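Local coordinates for protein peroxisomal acyl-coenzyme A oxidase 1 (Arabidopsis thaliana, PDB 1W07) that uses FAD to desaturate long- and medium-chain acyl-CoAs to 2-trans-enoyl-CoAs in the peroxisome, passing electrons to oxygen and releasing hydrogen peroxide, at residues V146-L155 with A190-I201. The protein carries 1 engineered substitution. Residues are numbered along the deposited sequence; the frame is centred on the assembly and turned at random.
Sequences VQGLETTATL and ARLITNGKDYGI. Engineered in segment 146-155: Leu-155 (natural residue Phe).
The guanidinium of Arg-191 meets the carbonyls of Gln-147 and Leu-149 at its edge, both close to its plane, and the carboxylate of Asp-198 lies at the edge too. One nitrogen serves both carbonyls: Arg-191 NH1 donates to Gln-147 O at 2.7 Å, from above that carbonyl's plane, and to Leu-149 O at 2.9 Å, within it. The case illustrates how one arginine can fasten a 3-10 turn, 146-148, and the loop after it to a sheet, here in the beta domain of the acyl-CoA oxidase fold, where strands 152-155 and 190-194 run parallel and a type I' turn from Thr-194 to Lys-197 closes a hairpin with strand 197-201. A bend at chi3 (73°) carries the guanidinium back toward these carbonyls, while Arg-191 NE donates to the syn lone pair of Asp-198 OD2 (2.7 Å), a hydrogen bond within a salt bridge. Asp-198 is itself steadied by an Asx turn, OD1 accepting from Gly-200 N. A leucine in place of Arg-191 would probably leave both carbonyls without their donor and the Asp-198 carboxylate without its counter-charge. Ile-201 CD1 packs on Leu-149 CB at 3.7 Å, and nearby Val-146 touches the FAD-binding Gln-137. Further along, Thr-151 O accepts from Arg-191 N, Arg-191 O from Ala-153 N, Ala-153 O from Ile-193 N, and Ile-193 O from the backbone N of Leu-155, an engineered residue. With CG1 anti to the carbonyl carbon (chi1 -56°) and the chain extended beyond it, Ile-193 brings CD1 within 3.7 Å of Thr-152 CG2 and 3.6 Å of Thr-154 OG1.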
ATOM      1  N   VAL B 146     -25.206  -3.784  -7.873  1.00 20.32           N
ATOM      2  CA  VAL B 146     -25.663  -4.169  -9.198  1.00 20.81           C
ATOM      3  C   VAL B 146     -27.144  -3.890  -9.419  1.00 22.99           C
ATOM      4  O   VAL B 146     -27.553  -3.539 -10.525  1.00 23.85           O
ATOM      5  CB  VAL B 146     -25.383  -5.679  -9.472  1.00 20.39           C
ATOM      6  CG1 VAL B 146     -25.709  -6.016 -10.934  1.00 21.20           C
ATOM      7  CG2 VAL B 146     -23.932  -5.997  -9.183  1.00 22.42           C
ATOM      8  N   GLN B 147     -27.953  -4.036  -8.374  1.00 22.28           N
ATOM      9  CA  GLN B 147     -29.388  -3.802  -8.513  1.00 22.78           C
ATOM     10  C   GLN B 147     -29.705  -2.346  -8.812  1.00 23.48           C
ATOM     11  O   GLN B 147     -30.845  -2.008  -9.141  1.00 22.90           O
ATOM     12  CB  GLN B 147     -30.125  -4.256  -7.255  1.00 25.36           C
ATOM     13  CG  GLN B 147     -29.999  -5.755  -6.994  1.00 32.17           C
ATOM     14  CD  GLN B 147     -30.478  -6.590  -8.171  1.00 36.71           C
ATOM     15  OE1 GLN B 147     -31.630  -6.482  -8.587  1.00 39.45           O
ATOM     16  NE2 GLN B 147     -29.593  -7.424  -8.713  1.00 36.91           N
ATOM     17  N   GLY B 148     -28.692  -1.486  -8.717  1.00 23.47           N
ATOM     18  CA  GLY B 148     -28.884  -0.070  -8.996  1.00 19.27           C
ATOM     19  C   GLY B 148     -28.501   0.341 -10.411  1.00 20.00           C
ATOM     20  O   GLY B 148     -28.587   1.523 -10.736  1.00 22.53           O
ATOM     21  N   LEU B 149     -28.078  -0.610 -11.248  1.00 17.29           N
ATOM     22  CA  LEU B 149     -27.706  -0.294 -12.634  1.00 19.07           C
ATOM     23  C   LEU B 149     -28.817   0.518 -13.288  1.00 19.07           C
ATOM     24  O   LEU B 149     -29.997   0.240 -13.055  1.00 18.38           O
ATOM     25  CB  LEU B 149     -27.471  -1.571 -13.450  1.00 16.39           C
ATOM     26  CG  LEU B 149     -26.310  -2.452 -12.990  1.00 21.39           C
ATOM     27  CD1 LEU B 149     -26.134  -3.612 -13.965  1.00 19.42           C
ATOM     28  CD2 LEU B 149     -25.037  -1.609 -12.890  1.00 21.09           C
ATOM     29  N   GLU B 150     -28.427   1.505 -14.101  1.00 16.36           N
ATOM     30  CA  GLU B 150     -29.359   2.403 -14.789  1.00 20.00           C
ATOM     31  C   GLU B 150     -29.606   2.042 -16.253  1.00 19.11           C
ATOM     32  O   GLU B 150     -30.620   2.437 -16.827  1.00 21.38           O
ATOM     33  CB  GLU B 150     -28.845   3.850 -14.734  1.00 22.59           C
ATOM     34  CG  GLU B 150     -28.576   4.374 -13.336  1.00 26.81           C
ATOM     35  CD  GLU B 150     -28.078   5.803 -13.327  1.00 31.70           C
ATOM     36  OE1 GLU B 150     -28.831   6.706 -13.761  1.00 34.83           O
ATOM     37  OE2 GLU B 150     -26.929   6.032 -12.892  1.00 34.59           O
ATOM     38  N   THR B 151     -28.681   1.313 -16.868  1.00 18.20           N
ATOM     39  CA  THR B 151     -28.866   0.945 -18.268  1.00 19.03           C
ATOM     40  C   THR B 151     -30.175   0.166 -18.408  1.00 22.18           C
ATOM     41  O   THR B 151     -30.497  -0.687 -17.581  1.00 21.07           O
ATOM     42  CB  THR B 151     -27.672   0.106 -18.786  1.00 18.88           C
ATOM     43  OG1 THR B 151     -26.475   0.881 -18.657  1.00 17.73           O
ATOM     44  CG2 THR B 151     -27.870  -0.268 -20.274  1.00 15.47           C
ATOM     45  N   THR B 152     -30.942   0.474 -19.444  1.00 20.98           N
ATOM     46  CA  THR B 152     -32.211  -0.206 -19.644  1.00 22.09           C
ATOM     47  C   THR B 152     -32.257  -1.044 -20.908  1.00 21.67           C
ATOM     48  O   THR B 152     -31.551  -0.768 -21.872  1.00 22.34           O
ATOM     49  CB  THR B 152     -33.380   0.802 -19.690  1.00 17.37           C
ATOM     50  OG1 THR B 152     -33.150   1.747 -20.734  1.00 17.42           O
ATOM     51  CG2 THR B 152     -33.490   1.542 -18.391  1.00 15.38           C
ATOM     52  N   ALA B 153     -33.098  -2.077 -20.875  1.00 24.67           N
ATOM     53  CA  ALA B 153     -33.312  -2.962 -22.008  1.00 24.38           C
ATOM     54  C   ALA B 153     -34.834  -3.119 -22.144  1.00 27.79           C
ATOM     55  O   ALA B 153     -35.451  -3.935 -21.448  1.00 24.36           O
ATOM     56  CB  ALA B 153     -32.641  -4.313 -21.760  1.00 23.75           C
ATOM     57  N   THR B 154     -35.439  -2.324 -23.023  1.00 27.77           N
ATOM     58  CA  THR B 154     -36.889  -2.358 -23.218  1.00 31.05           C
ATOM     59  C   THR B 154     -37.276  -3.091 -24.497  1.00 30.76           C
ATOM     60  O   THR B 154     -36.789  -2.770 -25.585  1.00 29.48           O
ATOM     61  CB  THR B 154     -37.470  -0.927 -23.272  1.00 30.97           C
ATOM     62  OG1 THR B 154     -36.858  -0.132 -22.247  1.00 33.01           O
ATOM     63  CG2 THR B 154     -38.992  -0.950 -23.050  1.00 31.40           C
ATOM     64  N   LEU B 155     -38.155  -4.079 -24.371  1.00 31.88           N
ATOM     65  CA  LEU B 155     -38.581  -4.856 -25.530  1.00 33.00           C
ATOM     66  C   LEU B 155     -39.484  -4.066 -26.465  1.00 31.90           C
ATOM     67  O   LEU B 155     -40.286  -3.247 -26.021  1.00 27.79           O
ATOM     68  CB  LEU B 155     -39.317  -6.121 -25.084  1.00 33.74           C
ATOM     69  CG  LEU B 155     -39.838  -7.009 -26.228  1.00 38.18           C
ATOM     70  CD1 LEU B 155     -38.662  -7.543 -27.045  1.00 35.77           C
ATOM     71  CD2 LEU B 155     -40.660  -8.153 -25.655  1.00 36.20           C
ATOM     72  N   ALA B 190     -28.611  -4.888 -17.832  1.00 24.62           N
ATOM     73  CA  ALA B 190     -29.502  -3.742 -17.734  1.00 24.01           C
ATOM     74  C   ALA B 190     -30.833  -4.170 -17.148  1.00 24.73           C
ATOM     75  O   ALA B 190     -31.126  -5.362 -17.040  1.00 25.07           O
ATOM     76  CB  ALA B 190     -29.724  -3.131 -19.124  1.00 24.81           C
ATOM     77  N   ARG B 191     -31.635  -3.183 -16.774  1.00 25.34           N
ATOM     78  CA  ARG B 191     -32.950  -3.430 -16.208  1.00 28.33           C
ATOM     79  C   ARG B 191     -33.856  -3.936 -17.323  1.00 27.64           C
ATOM     80  O   ARG B 191     -34.035  -3.265 -18.343  1.00 27.74           O
ATOM     81  CB  ARG B 191     -33.515  -2.132 -15.626  1.00 27.16           C
ATOM     82  CG  ARG B 191     -32.508  -1.339 -14.797  1.00 28.95           C
ATOM     83  CD  ARG B 191     -33.204  -0.321 -13.901  1.00 29.10           C
ATOM     84  NE  ARG B 191     -33.880  -0.985 -12.794  1.00 33.44           N
ATOM     85  CZ  ARG B 191     -33.287  -1.352 -11.662  1.00 34.74           C
ATOM     86  NH1 ARG B 191     -31.996  -1.103 -11.465  1.00 26.94           N
ATOM     87  NH2 ARG B 191     -33.980  -2.002 -10.735  1.00 35.08           N
ATOM     88  N   LEU B 192     -34.423  -5.120 -17.137  1.00 29.81           N
ATOM     89  CA  LEU B 192     -35.313  -5.697 -18.140  1.00 31.07           C
ATOM     90  C   LEU B 192     -36.672  -4.989 -18.076  1.00 32.50           C
ATOM     91  O   LEU B 192     -37.375  -5.054 -17.067  1.00 34.52           O
ATOM     92  CB  LEU B 192     -35.484  -7.196 -17.880  1.00 31.19           C
ATOM     93  CG  LEU B 192     -35.940  -8.084 -19.040  1.00 35.08           C
ATOM     94  CD1 LEU B 192     -36.051  -9.516 -18.550  1.00 37.00           C
ATOM     95  CD2 LEU B 192     -37.273  -7.612 -19.585  1.00 34.60           C
ATOM     96  N   ILE B 193     -37.031  -4.311 -19.157  1.00 31.84           N
ATOM     97  CA  ILE B 193     -38.296  -3.599 -19.212  1.00 31.81           C
ATOM     98  C   ILE B 193     -39.200  -4.182 -20.297  1.00 34.33           C
ATOM     99  O   ILE B 193     -38.813  -4.269 -21.466  1.00 33.30           O
ATOM    100  CB  ILE B 193     -38.077  -2.098 -19.486  1.00 28.36           C
ATOM    101  CG1 ILE B 193     -37.145  -1.493 -18.431  1.00 28.75           C
ATOM    102  CG2 ILE B 193     -39.397  -1.373 -19.441  1.00 29.36           C
ATOM    103  CD1 ILE B 193     -36.855  -0.010 -18.656  1.00 26.39           C
ATOM    104  N   THR B 194     -40.398  -4.596 -19.895  1.00 35.27           N
ATOM    105  CA  THR B 194     -41.378  -5.163 -20.815  1.00 36.34           C
ATOM    106  C   THR B 194     -42.763  -5.057 -20.185  1.00 37.05           C
ATOM    107  O   THR B 194     -42.918  -5.192 -18.967  1.00 35.99           O
ATOM    108  CB  THR B 194     -41.071  -6.645 -21.134  1.00 36.17           C
ATOM    109  OG1 THR B 194     -41.975  -7.113 -22.139  1.00 36.89           O
ATOM    110  CG2 THR B 194     -41.218  -7.507 -19.895  1.00 36.65           C
ATOM    111  N   ASN B 195     -43.769  -4.806 -21.016  1.00 39.41           N
ATOM    112  CA  ASN B 195     -45.138  -4.662 -20.527  1.00 42.04           C
ATOM    113  C   ASN B 195     -45.230  -3.554 -19.478  1.00 40.90           C
ATOM    114  O   ASN B 195     -45.983  -3.661 -18.511  1.00 42.57           O
ATOM    115  CB  ASN B 195     -45.635  -5.987 -19.940  1.00 43.54           C
ATOM    116  CG  ASN B 195     -46.259  -6.892 -20.990  1.00 47.47           C
ATOM    117  OD1 ASN B 195     -45.766  -6.992 -22.114  1.00 50.25           O
ATOM    118  ND2 ASN B 195     -47.341  -7.566 -20.619  1.00 46.59           N
ATOM    119  N   GLY B 196     -44.454  -2.492 -19.677  1.00 40.21           N
ATOM    120  CA  GLY B 196     -44.467  -1.372 -18.753  1.00 38.98           C
ATOM    121  C   GLY B 196     -44.013  -1.707 -17.346  1.00 38.57           C
ATOM    122  O   GLY B 196     -44.386  -1.030 -16.388  1.00 39.83           O
ATOM    123  N   LYS B 197     -43.200  -2.745 -17.210  1.00 34.97           N
ATOM    124  CA  LYS B 197     -42.723  -3.134 -15.892  1.00 35.08           C
ATOM    125  C   LYS B 197     -41.226  -3.407 -15.878  1.00 32.99           C
ATOM    126  O   LYS B 197     -40.675  -3.921 -16.849  1.00 31.15           O
ATOM    127  CB  LYS B 197     -43.469  -4.382 -15.413  1.00 34.86           C
ATOM    128  CG  LYS B 197     -43.069  -4.829 -14.014  1.00 38.58           C
ATOM    129  CD  LYS B 197     -43.917  -5.997 -13.525  1.00 39.47           C
ATOM    130  CE  LYS B 197     -43.623  -6.310 -12.064  1.00 41.10           C
ATOM    131  NZ  LYS B 197     -43.922  -5.139 -11.193  1.00 40.91           N
ATOM    132  N   ASP B 198     -40.582  -3.056 -14.768  1.00 31.68           N
ATOM    133  CA  ASP B 198     -39.148  -3.270 -14.569  1.00 30.53           C
ATOM    134  C   ASP B 198     -38.979  -4.624 -13.872  1.00 31.25           C
ATOM    135  O   ASP B 198     -39.395  -4.787 -12.726  1.00 32.62           O
ATOM    136  CB  ASP B 198     -38.577  -2.163 -13.673  1.00 31.99           C
ATOM    137  CG  ASP B 198     -37.057  -2.194 -13.586  1.00 32.97           C
ATOM    138  OD1 ASP B 198     -36.476  -3.298 -13.505  1.00 30.77           O
ATOM    139  OD2 ASP B 198     -36.444  -1.104 -13.586  1.00 33.22           O
ATOM    140  N   TYR B 199     -38.367  -5.590 -14.549  1.00 31.00           N
ATOM    141  CA  TYR B 199     -38.176  -6.917 -13.968  1.00 31.57           C
ATOM    142  C   TYR B 199     -36.781  -7.184 -13.405  1.00 30.78           C
ATOM    143  O   TYR B 199     -36.418  -8.332 -13.142  1.00 31.46           O
ATOM    144  CB  TYR B 199     -38.517  -7.999 -14.999  1.00 33.37           C
ATOM    145  CG  TYR B 199     -39.996  -8.134 -15.271  1.00 34.73           C
ATOM    146  CD1 TYR B 199     -40.630  -7.337 -16.226  1.00 35.00           C
ATOM    147  CD2 TYR B 199     -40.770  -9.043 -14.555  1.00 34.99           C
ATOM    148  CE1 TYR B 199     -42.005  -7.450 -16.461  1.00 36.99           C
ATOM    149  CE2 TYR B 199     -42.139  -9.162 -14.778  1.00 37.03           C
ATOM    150  CZ  TYR B 199     -42.749  -8.366 -15.731  1.00 37.15           C
ATOM    151  OH  TYR B 199     -44.102  -8.489 -15.956  1.00 42.63           O
ATOM    152  N   GLY B 200     -35.993  -6.133 -13.222  1.00 31.99           N
ATOM    153  CA  GLY B 200     -34.664  -6.323 -12.672  1.00 31.01           C
ATOM    154  C   GLY B 200     -33.537  -6.475 -13.678  1.00 30.70           C
ATOM    155  O   GLY B 200     -33.740  -6.433 -14.894  1.00 30.50           O
ATOM    156  N   ILE B 201     -32.337  -6.676 -13.148  1.00 28.40           N
ATOM    157  CA  ILE B 201     -31.132  -6.809 -13.951  1.00 26.82           C
ATOM    158  C   ILE B 201     -31.015  -8.153 -14.661  1.00 23.18           C
ATOM    159  O   ILE B 201     -31.112  -9.206 -14.037  1.00 24.57           O
ATOM    160  CB  ILE B 201     -29.870  -6.621 -13.071  1.00 27.00           C
ATOM    161  CG1 ILE B 201     -29.998  -5.340 -12.238  1.00 25.11           C
ATOM    162  CG2 ILE B 201     -28.627  -6.607 -13.947  1.00 26.34           C
ATOM    163  CD1 ILE B 201     -30.129  -4.083 -13.044  1.00 21.97           C
TER